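Local coordinates for anthranilate-CoA ligase (Stigmatella aurantiaca, PDB 4WV3), which belongs to the ANL clan of AMP-binding enzymes, pairing a large N-terminal AMP-binding region with a smaller C-terminal domain, at residues Q40-N43 against E44-V48; L93-P96 against P97-E100; Y303-K306 against E307-V311. All coordinates share one frame; numbering follows the deposited sequence.

Contact 1: Q40-N43 against E44-V48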
loop_
_atom_site.group_PDB
_atom_site.type_symbol
_atom_site.label_atom_id
_atom_site.label_comp_id
_atom_site.label_asym_id
_atom_site.label_seq_id
_atom_site.Cartn_x
_atom_site.Cartn_y
_atom_site.Cartn_z
ATOM N N GLN A 40 -7.125 -7.916 25.214
ATOM C CA GLN A 40 -8.383 -8.260 24.561
ATOM C C GLN A 40 -8.163 -8.746 23.133
ATOM O O GLN A 40 -8.824 -9.680 22.679
ATOM C CB GLN A 40 -9.339 -7.066 24.576
ATOM C CG GLN A 40 -9.843 -6.711 25.964
ATOM C CD GLN A 40 -10.606 -5.403 25.995
ATOM O OE1 GLN A 40 -10.380 -4.518 25.172
ATOM N NE2 GLN A 40 -11.519 -5.278 26.949
ATOM N N VAL A 41 -7.235 -8.105 22.429
ATOM C CA VAL A 41 -6.878 -8.519 21.079
ATOM C C VAL A 41 -6.258 -9.912 21.105
ATOM O O VAL A 41 -6.585 -10.763 20.278
ATOM C CB VAL A 41 -5.891 -7.532 20.423
ATOM C CG1 VAL A 41 -5.386 -8.080 19.099
ATOM C CG2 VAL A 41 -6.550 -6.179 20.224
ATOM N N SER A 42 -5.372 -10.141 22.070
ATOM C CA SER A 42 -4.708 -11.431 22.206
ATOM C C SER A 42 -5.701 -12.535 22.554
ATOM O O SER A 42 -5.615 -13.644 22.027
ATOM C CB SER A 42 -3.608 -11.363 23.265
ATOM O OG SER A 42 -2.983 -12.624 23.425
ATOM N N ASN A 43 -6.641 -12.226 23.442
ATOM C CA ASN A 43 -7.663 -13.189 23.838
ATOM C C ASN A 43 -8.560 -13.588 22.673
ATOM O O ASN A 43 -8.830 -14.769 22.461
ATOM C CB ASN A 43 -8.515 -12.636 24.980
ATOM C CG ASN A 43 -7.745 -12.516 26.279
ATOM O OD1 ASN A 43 -6.759 -13.221 26.498
ATOM N ND2 ASN A 43 -8.193 -11.622 27.151
ATOM N N GLU A 44 -9.017 -12.593 21.920
ATOM C CA GLU A 44 -9.908 -12.838 20.794
ATOM C C GLU A 44 -9.183 -13.578 19.675
ATOM O O GLU A 44 -9.764 -14.429 19.002
ATOM C CB GLU A 44 -10.502 -11.524 20.283
ATOM C CG GLU A 44 -11.547 -11.697 19.193
ATOM C CD GLU A 44 -12.434 -10.476 19.037
ATOM O OE1 GLU A 44 -12.967 -9.996 20.060
ATOM O OE2 GLU A 44 -12.596 -9.996 17.895
ATOM N N ALA A 45 -7.907 -13.254 19.487
ATOM C CA ALA A 45 -7.090 -13.917 18.477
ATOM C C ALA A 45 -6.890 -15.388 18.826
ATOM O O ALA A 45 -6.908 -16.251 17.947
ATOM C CB ALA A 45 -5.749 -13.217 18.332
ATOM N N ASN A 46 -6.700 -15.668 20.110
ATOM C CA ASN A 46 -6.552 -17.041 20.576
ATOM C C ASN A 46 -7.845 -17.830 20.410
ATOM O O ASN A 46 -7.822 -19.040 20.186
ATOM C CB ASN A 46 -6.091 -17.073 22.034
ATOM C CG ASN A 46 -4.678 -16.555 22.207
ATOM O OD1 ASN A 46 -3.888 -16.551 21.263
ATOM N ND2 ASN A 46 -4.350 -16.119 23.418
ATOM N N GLN A 47 -8.972 -17.133 20.517
ATOM C CA GLN A 47 -10.271 -17.745 20.277
ATOM C C GLN A 47 -10.440 -18.055 18.796
ATOM O O GLN A 47 -10.975 -19.101 18.430
ATOM C CB GLN A 47 -11.397 -16.828 20.758
ATOM C CG GLN A 47 -11.500 -16.719 22.269
ATOM C CD GLN A 47 -12.660 -15.851 22.712
ATOM O OE1 GLN A 47 -12.879 -14.766 22.174
ATOM N NE2 GLN A 47 -13.415 -16.330 23.693
ATOM N N VAL A 48 -9.978 -17.137 17.951
ATOM C CA VAL A 48 -10.013 -17.331 16.507
ATOM C C VAL A 48 -9.149 -18.523 16.109
ATOM O O VAL A 48 -9.577 -19.379 15.334
ATOM C CB VAL A 48 -9.538 -16.071 15.754
ATOM C CG1 VAL A 48 -9.296 -16.378 14.283
ATOM C CG2 VAL A 48 -10.551 -14.949 15.911
HETATM O O HOH W 1 -2.487 -13.855 21.052
#
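S42 and N46 meet one helical turn apart on helix 38-54. The N46 side chain leaves the backbone with CG beside its own N (chi1 -68°), and this turns it back along the helix toward S42. Its CB lies 3.5 Å from S42 O. CG comes next, 3.1 Å from S42 O, just beyond the oxygen end of that carbonyl. ND2 lies 3.8 Å from S42 OG; its hydrogen bond goes instead to the carbonyl of T157. OD1 is bound by K82 NZ. A water joins the two residues, 2.7 Å from S42 OG and 3.0 Å from N46 OD1, where the water is the likely donor. Underneath runs ordinary alpha-helical bonding, with N46 N held by S42 O at 3.0 Å and Q47 N by N43 O at 3.1 Å. CG of Q47 rests 3.3 Å from N43 O, and its NE2 reaches out to Q155 O. The extended E44 side chain ends in a salt bridge to R34 and a hydrogen bond to T75. Around this turn, V41 packs on strand 35-37 and helix 14-17, while E44, Q47 and V48 lie against helix 148-152.

Contact 2: L93-P96 against P97-E100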
loop_
_atom_site.group_PDB
_atom_site.type_symbol
_atom_site.label_atom_id
_atom_site.label_comp_id
_atom_site.label_asym_id
_atom_site.label_seq_id
_atom_site.Cartn_x
_atom_site.Cartn_y
_atom_site.Cartn_z
ATOM N N LEU A 93 -12.557 -3.975 -2.558
ATOM C CA LEU A 93 -13.270 -3.484 -3.736
ATOM C C LEU A 93 -13.258 -4.277 -5.042
ATOM O O LEU A 93 -13.407 -3.703 -6.121
ATOM C CB LEU A 93 -12.942 -2.011 -4.002
ATOM C CG LEU A 93 -13.461 -0.949 -3.028
ATOM C CD1 LEU A 93 -14.812 -1.350 -2.443
ATOM C CD2 LEU A 93 -12.445 -0.654 -1.932
ATOM N N LEU A 94 -13.094 -5.592 -4.947
ATOM C CA LEU A 94 -13.118 -6.441 -6.136
ATOM C C LEU A 94 -14.429 -7.021 -6.657
ATOM O O LEU A 94 -15.475 -6.900 -6.020
ATOM C CB LEU A 94 -12.131 -7.574 -5.840
ATOM C CG LEU A 94 -10.655 -7.206 -5.694
ATOM C CD1 LEU A 94 -9.807 -8.458 -5.532
ATOM C CD2 LEU A 94 -10.182 -6.382 -6.879
ATOM N N LYS A 95 -14.352 -7.655 -7.824
ATOM C CA LYS A 95 -15.502 -8.296 -8.449
ATOM C C LYS A 95 -15.551 -9.771 -8.064
ATOM O O LYS A 95 -14.523 -10.356 -7.724
ATOM C CB LYS A 95 -15.408 -8.160 -9.972
ATOM C CG LYS A 95 -15.373 -6.727 -10.467
ATOM C CD LYS A 95 -16.671 -6.004 -10.152
ATOM C CE LYS A 95 -16.593 -4.545 -10.561
ATOM N NZ LYS A 95 -16.237 -4.394 -11.999
ATOM N N PRO A 96 -16.751 -10.377 -8.108
ATOM C CA PRO A 96 -16.914 -11.811 -7.828
ATOM C C PRO A 96 -15.990 -12.758 -8.621
ATOM O O PRO A 96 -15.537 -13.743 -8.035
ATOM C CB PRO A 96 -18.388 -12.070 -8.167
ATOM C CG PRO A 96 -19.051 -10.763 -7.931
ATOM C CD PRO A 96 -18.049 -9.708 -8.317
ATOM N N PRO A 97 -15.722 -12.487 -9.916
ATOM C CA PRO A 97 -14.753 -13.371 -10.577
ATOM C C PRO A 97 -13.352 -13.228 -9.995
ATOM O O PRO A 97 -12.610 -14.208 -9.925
ATOM C CB PRO A 97 -14.759 -12.875 -12.026
ATOM C CG PRO A 97 -16.079 -12.232 -12.198
ATOM C CD PRO A 97 -16.367 -11.581 -10.886
ATOM N N GLU A 98 -13.000 -12.013 -9.587
ATOM C CA GLU A 98 -11.689 -11.750 -9.006
ATOM C C GLU A 98 -11.536 -12.453 -7.662
ATOM O O GLU A 98 -10.451 -12.920 -7.316
ATOM C CB GLU A 98 -11.463 -10.246 -8.854
ATOM C CG GLU A 98 -11.419 -9.496 -10.174
ATOM C CD GLU A 98 -11.314 -7.995 -9.987
ATOM O OE1 GLU A 98 -12.191 -7.417 -9.312
ATOM O OE2 GLU A 98 -10.353 -7.397 -10.514
ATOM N N TYR A 99 -12.630 -12.526 -6.911
ATOM C CA TYR A 99 -12.639 -13.242 -5.640
ATOM C C TYR A 99 -12.571 -14.745 -5.870
ATOM O O TYR A 99 -11.987 -15.478 -5.072
ATOM C CB TYR A 99 -13.893 -12.897 -4.835
ATOM C CG TYR A 99 -13.873 -11.512 -4.232
ATOM C CD1 TYR A 99 -12.704 -10.982 -3.701
ATOM C CD2 TYR A 99 -15.022 -10.734 -4.195
ATOM C CE1 TYR A 99 -12.681 -9.717 -3.147
ATOM C CE2 TYR A 99 -15.009 -9.466 -3.645
ATOM C CZ TYR A 99 -13.837 -8.963 -3.123
ATOM O OH TYR A 99 -13.819 -7.702 -2.576
ATOM N N GLU A 100 -13.173 -15.197 -6.967
ATOM C CA GLU A 100 -13.196 -16.617 -7.300
ATOM C C GLU A 100 -11.799 -17.121 -7.641
ATOM O O GLU A 100 -11.418 -18.227 -7.254
ATOM C CB GLU A 100 -14.150 -16.882 -8.464
ATOM C CG GLU A 100 -14.261 -18.350 -8.844
ATOM C CD GLU A 100 -15.012 -18.563 -10.141
ATOM O OE1 GLU A 100 -16.178 -18.124 -10.239
ATOM O OE2 GLU A 100 -14.431 -19.166 -11.068
#
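L94 and Y99 form the tight part of this contact. CB of L94 sits over one face of the Y99 ring, 3.8 Å from its centroid, in a CH-pi contact. The same CB lies 3.5 Å from Y99 CE1, and L94 CD1 packs beside it. The far end of the tyrosine is tied down too: Y99 OH accepts the N-H of L94 at 3.3 Å and bonds to N91 O. On the protein side Y99, which is buried, also touches I90, I124, L120 and I121. K95 is the N-cap of helix 96-105. An apolar pair between the residue before the N-cap (N') and the fourth residue after it (N4) is a hydrophobic staple, and L94 with Y99 fits that pattern. E98 adds one half of a capping box. Its OE1 takes the K95 N-H at 2.6 Å, nearly straight at 164° and on the lone pair facing away from OE2. CD2 of L94 lies across this carboxylate, 3.3 Å from OE1. The solvent side is looser. K95 runs beside E98 in the same direction, but its bent chain leaves NZ 5.7 Å from E98 OE1. P97 is exposed on this side.

Contact 3: Y303-K306 against E307-V311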
loop_
_atom_site.group_PDB
_atom_site.type_symbol
_atom_site.label_atom_id
_atom_site.label_comp_id
_atom_site.label_asym_id
_atom_site.label_seq_id
_atom_site.Cartn_x
_atom_site.Cartn_y
_atom_site.Cartn_z
ATOM N N TYR A 303 4.765 20.697 -0.053
ATOM C CA TYR A 303 4.764 22.067 0.446
ATOM C C TYR A 303 3.362 22.521 0.843
ATOM O O TYR A 303 3.185 23.188 1.862
ATOM C CB TYR A 303 5.361 23.030 -0.584
ATOM C CG TYR A 303 6.859 22.898 -0.750
ATOM C CD1 TYR A 303 7.719 23.172 0.304
ATOM C CD2 TYR A 303 7.411 22.512 -1.963
ATOM C CE1 TYR A 303 9.089 23.053 0.157
ATOM C CE2 TYR A 303 8.779 22.390 -2.120
ATOM C CZ TYR A 303 9.613 22.663 -1.057
ATOM O OH TYR A 303 10.975 22.544 -1.212
ATOM N N ALA A 304 2.369 22.154 0.039
ATOM C CA ALA A 304 0.986 22.538 0.303
ATOM C C ALA A 304 0.492 21.962 1.627
ATOM O O ALA A 304 -0.290 22.594 2.334
ATOM C CB ALA A 304 0.082 22.101 -0.840
ATOM N N TRP A 305 0.958 20.763 1.955
ATOM C CA TRP A 305 0.598 20.124 3.213
ATOM C C TRP A 305 1.412 20.721 4.356
ATOM O O TRP A 305 0.908 20.901 5.464
ATOM C CB TRP A 305 0.831 18.615 3.127
ATOM C CG TRP A 305 0.271 17.849 4.286
ATOM C CD1 TRP A 305 0.929 17.483 5.423
ATOM C CD2 TRP A 305 -1.067 17.352 4.420
ATOM N NE1 TRP A 305 0.086 16.789 6.257
ATOM C CE2 TRP A 305 -1.146 16.695 5.664
ATOM C CE3 TRP A 305 -2.205 17.400 3.608
ATOM C CZ2 TRP A 305 -2.318 16.093 6.117
ATOM C CZ3 TRP A 305 -3.366 16.799 4.059
ATOM C CH2 TRP A 305 -3.415 16.156 5.300
ATOM N N LYS A 306 2.672 21.036 4.073
ATOM C CA LYS A 306 3.573 21.606 5.068
ATOM C C LYS A 306 3.147 23.016 5.466
ATOM O O LYS A 306 3.319 23.426 6.612
ATOM C CB LYS A 306 5.007 21.626 4.535
ATOM C CG LYS A 306 6.029 22.220 5.492
ATOM C CD LYS A 306 6.115 21.413 6.775
ATOM C CE LYS A 306 7.173 21.972 7.709
ATOM N NZ LYS A 306 7.276 21.177 8.965
ATOM N N GLU A 307 2.585 23.716 4.515
ATOM C CA GLU A 307 2.180 25.067 4.662
ATOM C C GLU A 307 0.805 25.185 5.313
ATOM O O GLU A 307 0.495 26.176 5.875
ATOM C CB GLU A 307 2.332 25.804 3.316
ATOM C CG GLU A 307 3.668 26.522 3.191
ATOM C CD GLU A 307 4.376 26.472 1.828
ATOM O OE1 GLU A 307 3.811 26.795 0.808
ATOM O OE2 GLU A 307 5.551 26.166 1.797
ATOM N N ALA A 308 0.026 24.127 5.272
ATOM C CA ALA A 308 -1.332 24.097 5.806
ATOM C C ALA A 308 -1.396 23.391 7.154
ATOM O O ALA A 308 -2.321 23.613 7.936
ATOM C CB ALA A 308 -2.276 23.432 4.817
ATOM N N THR A 309 -0.412 22.541 7.425
ATOM C CA THR A 309 -0.428 21.736 8.638
ATOM C C THR A 309 0.803 21.992 9.501
ATOM O O THR A 309 0.733 21.941 10.730
ATOM C CB THR A 309 -0.513 20.232 8.302
ATOM O OG1 THR A 309 -1.434 20.033 7.221
ATOM C CG2 THR A 309 -0.979 19.438 9.511
ATOM N N GLY A 310 1.927 22.276 8.853
ATOM C CA GLY A 310 3.187 22.449 9.554
ATOM C C GLY A 310 3.879 21.114 9.742
ATOM O O GLY A 310 4.997 21.044 10.255
ATOM N N VAL A 311 3.205 20.051 9.317
ATOM C CA VAL A 311 3.709 18.694 9.482
ATOM C C VAL A 311 4.432 18.203 8.232
ATOM O O VAL A 311 3.909 18.295 7.122
ATOM C CB VAL A 311 2.568 17.715 9.827
ATOM C CG1 VAL A 311 3.073 16.282 9.830
ATOM C CG2 VAL A 311 1.957 18.072 11.170
#
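W305 and T309 meet where helix 299-309 comes to its end. OG1 of T309 lies over one face of the indole, 3.6 Å above its plane and offset toward the rim. The threonine places this hydroxyl beside its own backbone N (chi1 -41°), which points OG1 back at the previous turn. There it donates to W305 O at 3.1 Å, in the carbonyl plane and on a lone pair. T309 N reaches the same oxygen at 2.9 Å, tilted from that plane, so two donors from one residue grip the last turn. At the edge of the indole, in its plane, V311 O stands 3.5 Å from CD1. Elsewhere the ring meets Y270 edge-to-face and also touches F279. K306 begins with CG anti to its backbone N and then bends at its second torsion (chi2 62°), with the rest extended. This swings the chain over G310, where NZ donates to G310 O at 2.6 Å from above the carbonyl plane. NZ also forms a salt bridge with D312. G310 takes a positive phi that suits a glycine and ends the helix. Farther back, the E307 side chain crosses that of Y303 obliquely, its carboxylate plane only 27° from the ring plane, with OE2 3.9 Å from Y303 CB. The helix links strands 289-292 and 313-318 of a beta-alpha-beta unit. Its closing backbone bonds, from A308 N and G310 N, are weak. The T309 hydroxyl and K306 add bonds there, and the K306 ammonium, shared with D312, probably interacts favourably with the carbonyls at this C-terminal end.

The three contacts lie on three different helices: contact 1 within helix 38-54, contact 2 at the start of another, contact 3 at the end of a third. Contact 1 is mostly buried. Its backbone bonding is regular, and its polar tips are satisfied mainly by other parts of the chain. Contacts 2 and 3 are surface contacts where backbone groups at helix ends need partners. In contact 2 a carboxylate and a phenol receive N-H groups at the start of helix 96-105. In contact 3 a hydroxyl and a lysine serve carbonyls at the end of helix 299-309. Contacts 2 and 3 lie on opposite sides of the chain's centre, their centres about 38 Å apart. No two contacts touch.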